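Local atomic coordinates of piwi domain-containing protein (Vanderwaltozyma polyspora, PDB entry 5THE), a protein that probably binds guide RNA and takes part in selective cleavage of target RNA, the chain here being the C-terminal lobe of a budding yeast Argonaute. Residues N263-V268 against K325-H330; S286-Y291 against T296-D301; F342-S347 against Y494-C499. All blocks are in the same frame, centred on the assembly; numbering follows the deposited sequence.

Interaction 1 (N263-V268 against K325-H330); sequences NLPILV and KIYQKH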
ATOM      1  N   ASN A 263      -5.846 -14.249  21.173  1.00 30.62           N
ATOM      2  CA  ASN A 263      -6.885 -13.350  20.679  1.00 31.34           C
ATOM      3  C   ASN A 263      -6.288 -12.005  20.268  1.00 30.40           C
ATOM      4  O   ASN A 263      -6.871 -10.941  20.474  1.00 29.33           O
ATOM      5  CB  ASN A 263      -8.004 -13.168  21.703  1.00 32.20           C
ATOM      6  CG  ASN A 263      -9.258 -12.610  21.073  1.00 39.08           C
ATOM      7  OD1 ASN A 263      -9.582 -12.938  19.928  1.00 44.85           O
ATOM      8  ND2 ASN A 263      -9.943 -11.728  21.786  1.00 39.43           N
ATOM      9  N   LEU A 264      -5.097 -12.051  19.696  1.00 24.77           N
ATOM     10  CA  LEU A 264      -4.446 -10.840  19.271  1.00 23.96           C
ATOM     11  C   LEU A 264      -4.229 -10.892  17.765  1.00 25.87           C
ATOM     12  O   LEU A 264      -3.885 -11.953  17.228  1.00 24.72           O
ATOM     13  CB  LEU A 264      -3.098 -10.657  19.982  1.00 28.90           C
ATOM     14  CG  LEU A 264      -3.170 -10.234  21.451  1.00 27.02           C
ATOM     15  CD1 LEU A 264      -1.799 -10.369  22.081  1.00 25.07           C
ATOM     16  CD2 LEU A 264      -3.686  -8.804  21.553  1.00 25.68           C
ATOM     17  N   PRO A 265      -4.444  -9.785  17.059  1.00 27.45           N
ATOM     18  CA  PRO A 265      -4.260  -9.800  15.604  1.00 25.66           C
ATOM     19  C   PRO A 265      -2.803 -10.023  15.238  1.00 24.51           C
ATOM     20  O   PRO A 265      -1.889  -9.573  15.931  1.00 20.92           O
ATOM     21  CB  PRO A 265      -4.740  -8.413  15.171  1.00 26.09           C
ATOM     22  CG  PRO A 265      -4.516  -7.555  16.361  1.00 22.96           C
ATOM     23  CD  PRO A 265      -4.846  -8.453  17.543  1.00 27.15           C
ATOM     24  N   ILE A 266      -2.597 -10.772  14.156  1.00 24.21           N
ATOM     25  CA  ILE A 266      -1.253 -10.965  13.641  1.00 25.60           C
ATOM     26  C   ILE A 266      -0.705  -9.622  13.193  1.00 28.87           C
ATOM     27  O   ILE A 266      -1.430  -8.784  12.644  1.00 23.16           O
ATOM     28  CB  ILE A 266      -1.274 -11.983  12.491  1.00 25.33           C
ATOM     29  CG1 ILE A 266      -1.742 -13.341  13.006  1.00 27.40           C
ATOM     30  CG2 ILE A 266       0.102 -12.107  11.815  1.00 26.26           C
ATOM     31  CD1 ILE A 266      -2.115 -14.307  11.888  1.00 30.11           C
ATOM     32  N   LEU A 267       0.572  -9.388  13.470  1.00 24.97           N
ATOM     33  CA  LEU A 267       1.257  -8.220  12.939  1.00 20.73           C
ATOM     34  C   LEU A 267       1.656  -8.532  11.503  1.00 27.25           C
ATOM     35  O   LEU A 267       2.482  -9.419  11.259  1.00 24.70           O
ATOM     36  CB  LEU A 267       2.472  -7.880  13.794  1.00 22.30           C
ATOM     37  CG  LEU A 267       3.407  -6.838  13.177  1.00 29.55           C
ATOM     38  CD1 LEU A 267       2.673  -5.519  13.037  1.00 23.72           C
ATOM     39  CD2 LEU A 267       4.667  -6.666  14.000  1.00 26.35           C
ATOM     40  N   VAL A 268       1.038  -7.845  10.548  1.00 20.83           N
ATOM     41  CA  VAL A 268       1.296  -8.076   9.131  1.00 19.00           C
ATOM     42  C   VAL A 268       2.232  -6.979   8.658  1.00 26.59           C
ATOM     43  O   VAL A 268       1.931  -5.791   8.823  1.00 23.85           O
ATOM     44  CB  VAL A 268      -0.003  -8.097   8.304  1.00 21.50           C
ATOM     45  CG1 VAL A 268       0.317  -8.282   6.830  1.00 21.37           C
ATOM     46  CG2 VAL A 268      -0.948  -9.212   8.797  1.00 19.23           C
ATOM     47  N   LYS A 325       5.756  -0.614  18.657  1.00 21.40           N
ATOM     48  CA  LYS A 325       5.208   0.467  19.473  1.00 23.83           C
ATOM     49  C   LYS A 325       3.789   0.811  19.053  1.00 19.90           C
ATOM     50  O   LYS A 325       2.901   0.976  19.894  1.00 26.06           O
ATOM     51  CB  LYS A 325       6.091   1.713  19.369  1.00 24.25           C
ATOM     52  CG  LYS A 325       7.343   1.701  20.229  1.00 30.50           C
ATOM     53  CD  LYS A 325       8.202   2.937  19.909  1.00 33.89           C
ATOM     54  CE  LYS A 325       9.241   3.190  20.975  1.00 40.62           C
ATOM     55  NZ  LYS A 325      10.036   4.432  20.711  1.00 37.10           N
ATOM     56  N   ILE A 326       3.567   0.958  17.750  1.00 24.81           N
ATOM     57  CA  ILE A 326       2.246   1.329  17.269  1.00 31.01           C
ATOM     58  C   ILE A 326       1.260   0.203  17.523  1.00 26.62           C
ATOM     59  O   ILE A 326       0.134   0.432  17.984  1.00 22.47           O
ATOM     60  CB  ILE A 326       2.302   1.707  15.777  1.00 31.73           C
ATOM     61  CG1 ILE A 326       3.266   2.882  15.580  1.00 26.07           C
ATOM     62  CG2 ILE A 326       0.902   2.064  15.287  1.00 27.43           C
ATOM     63  CD1 ILE A 326       3.540   3.230  14.117  1.00 28.35           C
ATOM     64  N   TYR A 327       1.668  -1.036  17.233  1.00 18.46           N
ATOM     65  CA  TYR A 327       0.797  -2.167  17.521  1.00 20.67           C
ATOM     66  C   TYR A 327       0.379  -2.156  18.984  1.00 23.19           C
ATOM     67  O   TYR A 327      -0.799  -2.348  19.318  1.00 22.54           O
ATOM     68  CB  TYR A 327       1.505  -3.478  17.189  1.00 23.48           C
ATOM     69  CG  TYR A 327       0.669  -4.712  17.470  1.00 26.77           C
ATOM     70  CD1 TYR A 327       0.512  -5.202  18.773  1.00 23.66           C
ATOM     71  CD2 TYR A 327       0.042  -5.389  16.435  1.00 22.54           C
ATOM     72  CE1 TYR A 327      -0.245  -6.337  19.028  1.00 22.99           C
ATOM     73  CE2 TYR A 327      -0.729  -6.517  16.677  1.00 27.59           C
ATOM     74  CZ  TYR A 327      -0.861  -6.987  17.972  1.00 22.66           C
ATOM     75  OH  TYR A 327      -1.614  -8.109  18.197  1.00 24.80           O
ATOM     76  N   GLN A 328       1.354  -1.944  19.872  1.00 23.74           N
ATOM     77  CA  GLN A 328       1.085  -2.020  21.304  1.00 26.32           C
ATOM     78  C   GLN A 328       0.067  -0.970  21.743  1.00 26.28           C
ATOM     79  O   GLN A 328      -0.797  -1.252  22.588  1.00 23.80           O
ATOM     80  CB  GLN A 328       2.390  -1.860  22.073  1.00 21.91           C
ATOM     81  CG  GLN A 328       2.194  -1.802  23.580  1.00 25.55           C
ATOM     82  CD  GLN A 328       3.507  -1.770  24.301  1.00 27.11           C
ATOM     83  OE1 GLN A 328       4.394  -0.989  23.956  1.00 27.19           O
ATOM     84  NE2 GLN A 328       3.671  -2.669  25.263  1.00 25.38           N
ATOM     85  N   LYS A 329       0.155   0.246  21.186  1.00 25.87           N
ATOM     86  CA  LYS A 329      -0.784   1.304  21.562  1.00 27.68           C
ATOM     87  C   LYS A 329      -2.218   0.941  21.209  1.00 27.97           C
ATOM     88  O   LYS A 329      -3.152   1.368  21.895  1.00 37.21           O
ATOM     89  CB  LYS A 329      -0.411   2.625  20.886  1.00 29.45           C
ATOM     90  CG  LYS A 329       0.961   3.167  21.252  1.00 45.76           C
ATOM     91  CD  LYS A 329       1.153   4.574  20.679  1.00 58.47           C
ATOM     92  CE  LYS A 329       2.610   4.864  20.311  1.00 66.18           C
ATOM     93  NZ  LYS A 329       3.522   4.895  21.488  1.00 64.17           N
ATOM     94  N   HIS A 330      -2.417   0.138  20.169  1.00 26.23           N
ATOM     95  CA  HIS A 330      -3.755  -0.222  19.721  1.00 24.62           C
ATOM     96  C   HIS A 330      -4.241  -1.558  20.270  1.00 26.21           C
ATOM     97  O   HIS A 330      -5.354  -1.975  19.937  1.00 29.98           O
ATOM     98  CB  HIS A 330      -3.802  -0.235  18.183  1.00 26.20           C
ATOM     99  CG  HIS A 330      -3.760   1.136  17.583  1.00 28.45           C
ATOM    100  ND1 HIS A 330      -2.579   1.805  17.330  1.00 28.18           N
ATOM    101  CD2 HIS A 330      -4.755   1.986  17.238  1.00 26.53           C
ATOM    102  CE1 HIS A 330      -2.851   2.996  16.826  1.00 24.73           C
ATOM    103  NE2 HIS A 330      -4.163   3.131  16.759  1.00 26.00           N
TER
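The hydroxyl of Y327 donates to the backbone carbonyl of P265, with OH 2.7 Å from O. The bond ties helix 320-329 to the start of strand 264-274, two elements of the RNase H-like Piwi domain. The hydroxyl lies in the carbonyl plane, on a lone pair, with a C=O...O angle of 138°. The carbonyl oxygen in turn sits at the edge of the tyrosine ring, near its plane.

Y327 can span the gap because CG is anti to the backbone N (chi1 180°), which sends the ring straight off the helix toward the strand. Carbons of L264 and P265 lie against its hydroxyl. CB of L264 lies 3.4 Å from Y327 OH, and P265 CD is 3.3 Å from the same oxygen. Further down the ring, P265 CG packs against CE2 at 3.9 Å. L267 adds a looser touch, with CD1 4.3 Å from Y327 CD2. So a single aromatic side chain carries the whole contact, and it is buried.

The strand is irregular where it meets the ring. N263 and L264 both face D259, in a G1 beta bulge, and L264-P265 is only weakly bonded as strand. From L267 on, regular pairing begins, with the backbone joined to M340 of the neighbouring strand. Y327 also touches P336 with its side chain.

The helix closes just beyond Y327. There H330 turns its ring back along the last turn, and ND1 donates to I326 O at 3.1 Å, an almost straight bond (171°) lying in the imidazole plane.

Interaction 2 (S286-Y291 against T296-D301); sequences SLVGSY and TQFPGD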
ATOM      1  N   SER A 286      11.844  -0.027   2.725  1.00 22.26           N
ATOM      2  CA  SER A 286      10.716   0.406   3.529  1.00 27.04           C
ATOM      3  C   SER A 286      10.124  -0.801   4.244  1.00 27.70           C
ATOM      4  O   SER A 286      10.294  -1.943   3.823  1.00 27.69           O
ATOM      5  CB  SER A 286       9.647   1.100   2.678  1.00 22.34           C
ATOM      6  OG  SER A 286       9.043   0.161   1.811  1.00 26.93           O
ATOM      7  N   LEU A 287       9.459  -0.535   5.361  1.00 21.56           N
ATOM      8  CA  LEU A 287       8.788  -1.568   6.135  1.00 20.71           C
ATOM      9  C   LEU A 287       7.517  -0.951   6.693  1.00 23.76           C
ATOM     10  O   LEU A 287       7.593  -0.001   7.473  1.00 27.87           O
ATOM     11  CB  LEU A 287       9.674  -2.092   7.276  1.00 17.56           C
ATOM     12  CG  LEU A 287       9.003  -3.165   8.136  1.00 23.12           C
ATOM     13  CD1 LEU A 287       8.811  -4.448   7.325  1.00 19.54           C
ATOM     14  CD2 LEU A 287       9.758  -3.440   9.468  1.00 20.99           C
ATOM     15  N   VAL A 288       6.356  -1.469   6.276  1.00 21.00           N
ATOM     16  CA  VAL A 288       5.073  -1.018   6.796  1.00 20.83           C
ATOM     17  C   VAL A 288       4.518  -2.127   7.667  1.00 23.61           C
ATOM     18  O   VAL A 288       4.881  -3.299   7.532  1.00 18.53           O
ATOM     19  CB  VAL A 288       4.063  -0.646   5.688  1.00 21.00           C
ATOM     20  CG1 VAL A 288       4.612   0.477   4.794  1.00 21.96           C
ATOM     21  CG2 VAL A 288       3.713  -1.875   4.855  1.00 19.60           C
ATOM     22  N   GLY A 289       3.621  -1.748   8.574  1.00 20.45           N
ATOM     23  CA  GLY A 289       3.020  -2.732   9.451  1.00 22.50           C
ATOM     24  C   GLY A 289       1.615  -2.384   9.892  1.00 23.19           C
ATOM     25  O   GLY A 289       1.281  -1.211  10.075  1.00 25.66           O
ATOM     26  N   SER A 290       0.781  -3.411  10.052  1.00 24.07           N
ATOM     27  CA  SER A 290      -0.552  -3.234  10.593  1.00 22.10           C
ATOM     28  C   SER A 290      -0.475  -2.994  12.095  1.00 25.69           C
ATOM     29  O   SER A 290       0.568  -3.192  12.725  1.00 23.53           O
ATOM     30  CB  SER A 290      -1.402  -4.463  10.304  1.00 22.34           C
ATOM     31  OG  SER A 290      -0.863  -5.586  10.984  1.00 23.94           O
ATOM     32  N   TYR A 291      -1.600  -2.585  12.687  1.00 25.69           N
ATOM     33  CA  TYR A 291      -1.616  -2.447  14.133  1.00 23.62           C
ATOM     34  C   TYR A 291      -2.895  -2.885  14.824  1.00 23.10           C
ATOM     35  O   TYR A 291      -2.961  -2.758  16.048  1.00 27.22           O
ATOM     36  CB  TYR A 291      -1.294  -0.999  14.552  1.00 29.47           C
ATOM     37  CG  TYR A 291      -2.222   0.094  14.052  1.00 20.37           C
ATOM     38  CD1 TYR A 291      -3.583   0.097  14.357  1.00 23.52           C
ATOM     39  CD2 TYR A 291      -1.720   1.160  13.334  1.00 23.33           C
ATOM     40  CE1 TYR A 291      -4.407   1.122  13.929  1.00 25.78           C
ATOM     41  CE2 TYR A 291      -2.535   2.189  12.915  1.00 26.15           C
ATOM     42  CZ  TYR A 291      -3.871   2.163  13.212  1.00 30.44           C
ATOM     43  OH  TYR A 291      -4.666   3.189  12.770  1.00 38.40           O
ATOM     44  N   THR A 296      -6.484  -1.895   8.255  1.00 25.00           N
ATOM     45  CA  THR A 296      -6.869  -0.750   7.456  1.00 24.31           C
ATOM     46  C   THR A 296      -5.773   0.302   7.388  1.00 23.72           C
ATOM     47  O   THR A 296      -5.761   1.136   6.467  1.00 26.55           O
ATOM     48  CB  THR A 296      -8.149  -0.201   8.094  1.00 31.32           C
ATOM     49  OG1 THR A 296      -9.295  -0.782   7.438  1.00 31.40           O
ATOM     50  CG2 THR A 296      -8.174   1.264   8.074  1.00 40.53           C
ATOM     51  N   GLN A 297      -4.842   0.263   8.334  1.00 24.92           N
ATOM     52  CA  GLN A 297      -3.800   1.271   8.485  1.00 26.47           C
ATOM     53  C   GLN A 297      -2.448   0.578   8.546  1.00 26.88           C
ATOM     54  O   GLN A 297      -2.247  -0.326   9.369  1.00 26.29           O
ATOM     55  CB  GLN A 297      -4.042   2.086   9.745  1.00 19.91           C
ATOM     56  CG  GLN A 297      -5.187   3.072   9.613  1.00 25.32           C
ATOM     57  CD  GLN A 297      -4.762   4.315   8.844  1.00 28.09           C
ATOM     58  OE1 GLN A 297      -3.569   4.646   8.802  1.00 25.64           O
ATOM     59  NE2 GLN A 297      -5.730   5.007   8.229  1.00 22.59           N
ATOM     60  N   PHE A 298      -1.532   0.994   7.673  1.00 22.63           N
ATOM     61  CA  PHE A 298      -0.183   0.432   7.595  1.00 24.25           C
ATOM     62  C   PHE A 298       0.858   1.548   7.612  1.00 23.50           C
ATOM     63  O   PHE A 298       1.500   1.825   6.593  1.00 21.57           O
ATOM     64  CB  PHE A 298      -0.002  -0.415   6.333  1.00 20.85           C
ATOM     65  CG  PHE A 298      -0.554  -1.804   6.444  1.00 28.93           C
ATOM     66  CD1 PHE A 298      -1.919  -2.036   6.312  1.00 24.25           C
ATOM     67  CD2 PHE A 298       0.293  -2.889   6.659  1.00 23.59           C
ATOM     68  CE1 PHE A 298      -2.431  -3.313   6.406  1.00 26.86           C
ATOM     69  CE2 PHE A 298      -0.225  -4.186   6.751  1.00 23.04           C
ATOM     70  CZ  PHE A 298      -1.583  -4.393   6.636  1.00 24.53           C
ATOM     71  N   PRO A 299       1.066   2.201   8.753  1.00 24.31           N
ATOM     72  CA  PRO A 299       2.193   3.136   8.846  1.00 21.52           C
ATOM     73  C   PRO A 299       3.490   2.361   8.712  1.00 22.37           C
ATOM     74  O   PRO A 299       3.540   1.147   8.918  1.00 22.61           O
ATOM     75  CB  PRO A 299       2.054   3.775  10.232  1.00 19.88           C
ATOM     76  CG  PRO A 299       1.204   2.829  11.029  1.00 24.86           C
ATOM     77  CD  PRO A 299       0.346   2.040  10.031  1.00 20.96           C
ATOM     78  N   GLY A 300       4.548   3.077   8.335  1.00 25.00           N
ATOM     79  CA  GLY A 300       5.807   2.427   8.038  1.00 24.44           C
ATOM     80  C   GLY A 300       6.985   3.347   8.243  1.00 26.44           C
ATOM     81  O   GLY A 300       6.846   4.533   8.543  1.00 26.27           O
ATOM     82  N   ASP A 301       8.161   2.762   8.096  1.00 27.43           N
ATOM     83  CA  ASP A 301       9.407   3.498   8.117  1.00 26.18           C
ATOM     84  C   ASP A 301      10.205   3.139   6.876  1.00 24.65           C
ATOM     85  O   ASP A 301       9.999   2.089   6.271  1.00 23.32           O
ATOM     86  CB  ASP A 301      10.211   3.196   9.381  1.00 27.08           C
ATOM     87  CG  ASP A 301       9.642   3.884  10.594  1.00 30.00           C
ATOM     88  OD1 ASP A 301       9.514   5.127  10.560  1.00 30.51           O
ATOM     89  OD2 ASP A 301       9.306   3.182  11.570  1.00 36.97           O
TER
HETATM   90  O   HOH W   1      -3.726  -1.910  10.985  1.00 23.76           O
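L287 and D301 form a hydrogen-bonded antiparallel pair in the beta hairpin of strands 282-289 and 300-305, part of the RNase H-like Piwi fold. L287 N donates to D301 O at 2.8 Å, and D301 N donates back to L287 O at 2.9 Å. A third backbone bond runs from G289 N to P299 O at 2.9 Å. Between them V288 faces G300 as a non-hydrogen-bonded pair, with the CA atoms only 3.7 Å apart. The absence of a side chain at G300 permits this: a CB there would run into V288 CG1 and L287 O.

The carboxylate of D301 is held from outside the hairpin, by salt bridges to R323 and K543 and a bond from N322.

Past the paired part the two segments spread apart, and a water joins them. It accepts from Y291 N and donates to Q297 O, the latter at 2.7 Å. The same water lies over one face of the Y291 ring, toward its rim.

Outside the polar bonds, side chains pack across the hairpin. S290 CB sits over one face of the F298 ring in a CH-pi contact, 4.0 Å from the centroid and 26° off the normal. S290 OG accepts from V268 N on strand 264-274. V288 crosses F298 at about a right angle, CG2 against CD2. Y291 and Q297 run side by side, pointing the same way, with ring and amide planes 18° apart. CB and CG of Q297 lie along the phenol; the bend at chi2 (-79°) swings the amide, whose NE2 bonds G244 O and L240 O. The closest touch of this pair is Y291 OH to Q297 CG, 3.2 Å.

Interaction 3 (F342-S347 against Y494-C499); sequences FRDGVS and YADLLC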
ATOM      1  N   PHE A 342       5.791  -9.880   4.621  1.00 22.47           N
ATOM      2  CA  PHE A 342       5.710  -9.936   3.161  1.00 26.03           C
ATOM      3  C   PHE A 342       6.887  -9.176   2.580  1.00 23.16           C
ATOM      4  O   PHE A 342       7.059  -7.991   2.864  1.00 26.94           O
ATOM      5  CB  PHE A 342       4.410  -9.337   2.634  1.00 21.30           C
ATOM      6  CG  PHE A 342       3.236 -10.237   2.791  1.00 23.05           C
ATOM      7  CD1 PHE A 342       2.904 -11.148   1.795  1.00 23.29           C
ATOM      8  CD2 PHE A 342       2.462 -10.176   3.928  1.00 23.27           C
ATOM      9  CE1 PHE A 342       1.813 -11.982   1.937  1.00 24.91           C
ATOM     10  CE2 PHE A 342       1.360 -11.015   4.073  1.00 31.54           C
ATOM     11  CZ  PHE A 342       1.047 -11.919   3.073  1.00 28.66           C
ATOM     12  N   ARG A 343       7.687  -9.850   1.765  1.00 21.73           N
ATOM     13  CA  ARG A 343       8.897  -9.250   1.222  1.00 26.19           C
ATOM     14  C   ARG A 343       8.751  -9.087  -0.287  1.00 25.95           C
ATOM     15  O   ARG A 343       8.585 -10.075  -1.009  1.00 27.00           O
ATOM     16  CB  ARG A 343      10.120 -10.101   1.551  1.00 27.74           C
ATOM     17  CG  ARG A 343      11.375  -9.608   0.876  1.00 30.76           C
ATOM     18  CD  ARG A 343      11.740  -8.201   1.290  1.00 27.71           C
ATOM     19  NE  ARG A 343      13.189  -8.085   1.284  1.00 34.79           N
ATOM     20  CZ  ARG A 343      13.884  -7.661   0.239  1.00 33.24           C
ATOM     21  NH1 ARG A 343      13.242  -7.280  -0.856  1.00 29.90           N
ATOM     22  NH2 ARG A 343      15.207  -7.605   0.292  1.00 28.34           N
ATOM     23  N   ASP A 344       8.821  -7.846  -0.757  1.00 24.87           N
ATOM     24  CA  ASP A 344       8.720  -7.546  -2.181  1.00 22.30           C
ATOM     25  C   ASP A 344      10.058  -7.029  -2.691  1.00 28.29           C
ATOM     26  O   ASP A 344      10.905  -6.557  -1.926  1.00 29.75           O
ATOM     27  CB  ASP A 344       7.625  -6.503  -2.455  1.00 20.94           C
ATOM     28  CG  ASP A 344       7.279  -6.405  -3.916  1.00 30.97           C
ATOM     29  OD1 ASP A 344       6.952  -5.309  -4.402  1.00 28.42           O
ATOM     30  OD2 ASP A 344       7.341  -7.449  -4.592  1.00 29.33           O
ATOM     31  N   GLY A 345      10.226  -7.076  -4.004  1.00 34.92           N
ATOM     32  CA  GLY A 345      11.401  -6.484  -4.597  1.00 38.45           C
ATOM     33  C   GLY A 345      12.596  -7.372  -4.346  1.00 42.13           C
ATOM     34  O   GLY A 345      13.613  -6.912  -3.805  1.00 39.61           O
ATOM     35  N   VAL A 346      12.474  -8.656  -4.701  1.00 33.60           N
ATOM     36  CA  VAL A 346      13.491  -9.646  -4.364  1.00 42.62           C
ATOM     37  C   VAL A 346      13.635 -10.657  -5.497  1.00 41.11           C
ATOM     38  O   VAL A 346      12.649 -11.059  -6.122  1.00 48.85           O
ATOM     39  CB  VAL A 346      13.172 -10.354  -3.028  1.00 46.67           C
ATOM     40  CG1 VAL A 346      11.865 -11.140  -3.123  1.00 48.86           C
ATOM     41  CG2 VAL A 346      14.329 -11.247  -2.616  1.00 45.90           C
ATOM     42  N   SER A 347      14.880 -11.059  -5.759  1.00 40.08           N
ATOM     43  CA  SER A 347      15.187 -12.067  -6.759  1.00 45.00           C
ATOM     44  C   SER A 347      15.153 -13.447  -6.122  1.00 36.67           C
ATOM     45  O   SER A 347      15.395 -13.612  -4.924  1.00 41.15           O
ATOM     46  CB  SER A 347      16.565 -11.823  -7.383  1.00 50.48           C
ATOM     47  OG  SER A 347      16.760 -10.458  -7.716  1.00 56.70           O
ATOM     48  N   TYR A 494       1.530  -1.246  -0.249  1.00 17.05           N
ATOM     49  CA  TYR A 494       1.876  -0.143   0.652  1.00 18.33           C
ATOM     50  C   TYR A 494       3.383   0.045   0.771  1.00 24.84           C
ATOM     51  O   TYR A 494       3.874   1.182   0.779  1.00 23.62           O
ATOM     52  CB  TYR A 494       1.299  -0.390   2.038  1.00 17.64           C
ATOM     53  CG  TYR A 494      -0.202  -0.331   2.111  1.00 24.38           C
ATOM     54  CD1 TYR A 494      -0.927   0.523   1.282  1.00 23.55           C
ATOM     55  CD2 TYR A 494      -0.895  -1.108   3.029  1.00 21.27           C
ATOM     56  CE1 TYR A 494      -2.315   0.593   1.364  1.00 27.43           C
ATOM     57  CE2 TYR A 494      -2.283  -1.050   3.118  1.00 22.27           C
ATOM     58  CZ  TYR A 494      -2.983  -0.203   2.275  1.00 23.02           C
ATOM     59  OH  TYR A 494      -4.349  -0.143   2.357  1.00 24.79           O
ATOM     60  N   ALA A 495       4.129  -1.057   0.915  1.00 26.39           N
ATOM     61  CA  ALA A 495       5.578  -0.949   1.042  1.00 26.56           C
ATOM     62  C   ALA A 495       6.196  -0.396  -0.231  1.00 20.18           C
ATOM     63  O   ALA A 495       7.131   0.416  -0.168  1.00 22.22           O
ATOM     64  CB  ALA A 495       6.189  -2.310   1.387  1.00 25.39           C
ATOM     65  N   ASP A 496       5.704  -0.837  -1.398  1.00 22.65           N
ATOM     66  CA  ASP A 496       6.193  -0.281  -2.660  1.00 27.71           C
ATOM     67  C   ASP A 496       5.993   1.224  -2.695  1.00 25.97           C
ATOM     68  O   ASP A 496       6.903   1.974  -3.058  1.00 26.47           O
ATOM     69  CB  ASP A 496       5.483  -0.926  -3.856  1.00 22.94           C
ATOM     70  CG  ASP A 496       5.714  -2.401  -3.939  1.00 28.37           C
ATOM     71  OD1 ASP A 496       6.689  -2.895  -3.339  1.00 30.71           O
ATOM     72  OD2 ASP A 496       4.917  -3.073  -4.616  1.00 25.87           O
ATOM     73  N   LEU A 497       4.789   1.681  -2.325  1.00 21.34           N
ATOM     74  CA  LEU A 497       4.477   3.108  -2.360  1.00 18.71           C
ATOM     75  C   LEU A 497       5.331   3.900  -1.385  1.00 23.25           C
ATOM     76  O   LEU A 497       5.665   5.055  -1.657  1.00 23.98           O
ATOM     77  CB  LEU A 497       2.999   3.320  -2.042  1.00 18.00           C
ATOM     78  CG  LEU A 497       2.089   2.667  -3.089  1.00 22.54           C
ATOM     79  CD1 LEU A 497       0.639   2.780  -2.643  1.00 27.12           C
ATOM     80  CD2 LEU A 497       2.301   3.365  -4.420  1.00 18.94           C
ATOM     81  N   LEU A 498       5.660   3.322  -0.230  1.00 21.08           N
ATOM     82  CA  LEU A 498       6.479   4.059   0.721  1.00 21.92           C
ATOM     83  C   LEU A 498       7.905   4.197   0.202  1.00 22.91           C
ATOM     84  O   LEU A 498       8.523   5.261   0.344  1.00 25.69           O
ATOM     85  CB  LEU A 498       6.444   3.374   2.088  1.00 19.96           C
ATOM     86  CG  LEU A 498       7.351   3.981   3.166  1.00 25.58           C
ATOM     87  CD1 LEU A 498       7.105   5.477   3.279  1.00 21.98           C
ATOM     88  CD2 LEU A 498       7.112   3.274   4.532  1.00 19.75           C
ATOM     89  N   CYS A 499       8.440   3.133  -0.407  1.00 22.27           N
ATOM     90  CA  CYS A 499       9.733   3.233  -1.084  1.00 24.25           C
ATOM     91  C   CYS A 499       9.725   4.317  -2.145  1.00 26.03           C
ATOM     92  O   CYS A 499      10.708   5.059  -2.299  1.00 27.07           O
ATOM     93  CB  CYS A 499      10.092   1.907  -1.735  1.00 26.44           C
ATOM     94  SG  CYS A 499      11.128   0.876  -0.767  1.00 32.03           S
TER
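The end of strand 339-344 meets helix 490-515 at what is probably the slicer site of the Piwi domain. Two aspartates make the contact. D344 OD1 lies 2.7 Å from D496 OD1 and 3.0 Å from D496 OD2, so one oxygen of D344 faces both oxygens of the other carboxylate. The two side chains cross at about a right angle, and their carboxylate planes are 42° apart.

D344 reaches toward the helix because CG stands anti to the backbone N (chi1 -167°). Both its oxygens have further partners. OD1 forms a salt bridge with K390, and OD2 is bonded to T388 on the neighbouring strand 383-389. An alanine in place of D496 removes the helix carboxylate, which would probably leave a gap beside D344 OD1 and take one of the site's two facing acids away.

R343, on the strand itself, reaches forward to the two carbonyls that follow it. Its NH1 donates to D344 O at 2.7 Å and to G345 O at 3.0 Å. Both acceptors lie close to the guanidinium plane, but the nitrogen comes from above each carbonyl plane. NH2 has a salt bridge to E358 and a bond to E311 O.

The nearest atom of the contact is about 5 Å from the bound nucleic acid. D344, in an R-D-G-V-S sequence, and D496, in Y-Y-A-D, probably correspond to members of the catalytic tetrad of slicing Argonautes, with D272 and E311 as the likely other members. An aspartate pair across a strand end and a helix is consistent with the slicing site of RNase H-like Argonautes.

Overall arrangement
All three contacts lie in the Piwi domain. From the N terminus, 263-268 comes first, at the start of strand 264-274. Interaction 2 then closes a short hairpin loop between 286-291 and 296-301. Interaction 1 closes only when the chain returns along helix 320-329, so interaction 2 is nested inside its loop. Interaction 3 follows in series: it opens on strand 339-344 and closes some 150 residues later on helix 490-515. Strand 264-274 joins the three, pairing with strand 282-289 and with strand 339-344. Interactions 1 and 2 touch directly where Y291 stacks on H330. Interactions 2 and 3 meet where S286 OG bonds A495 O.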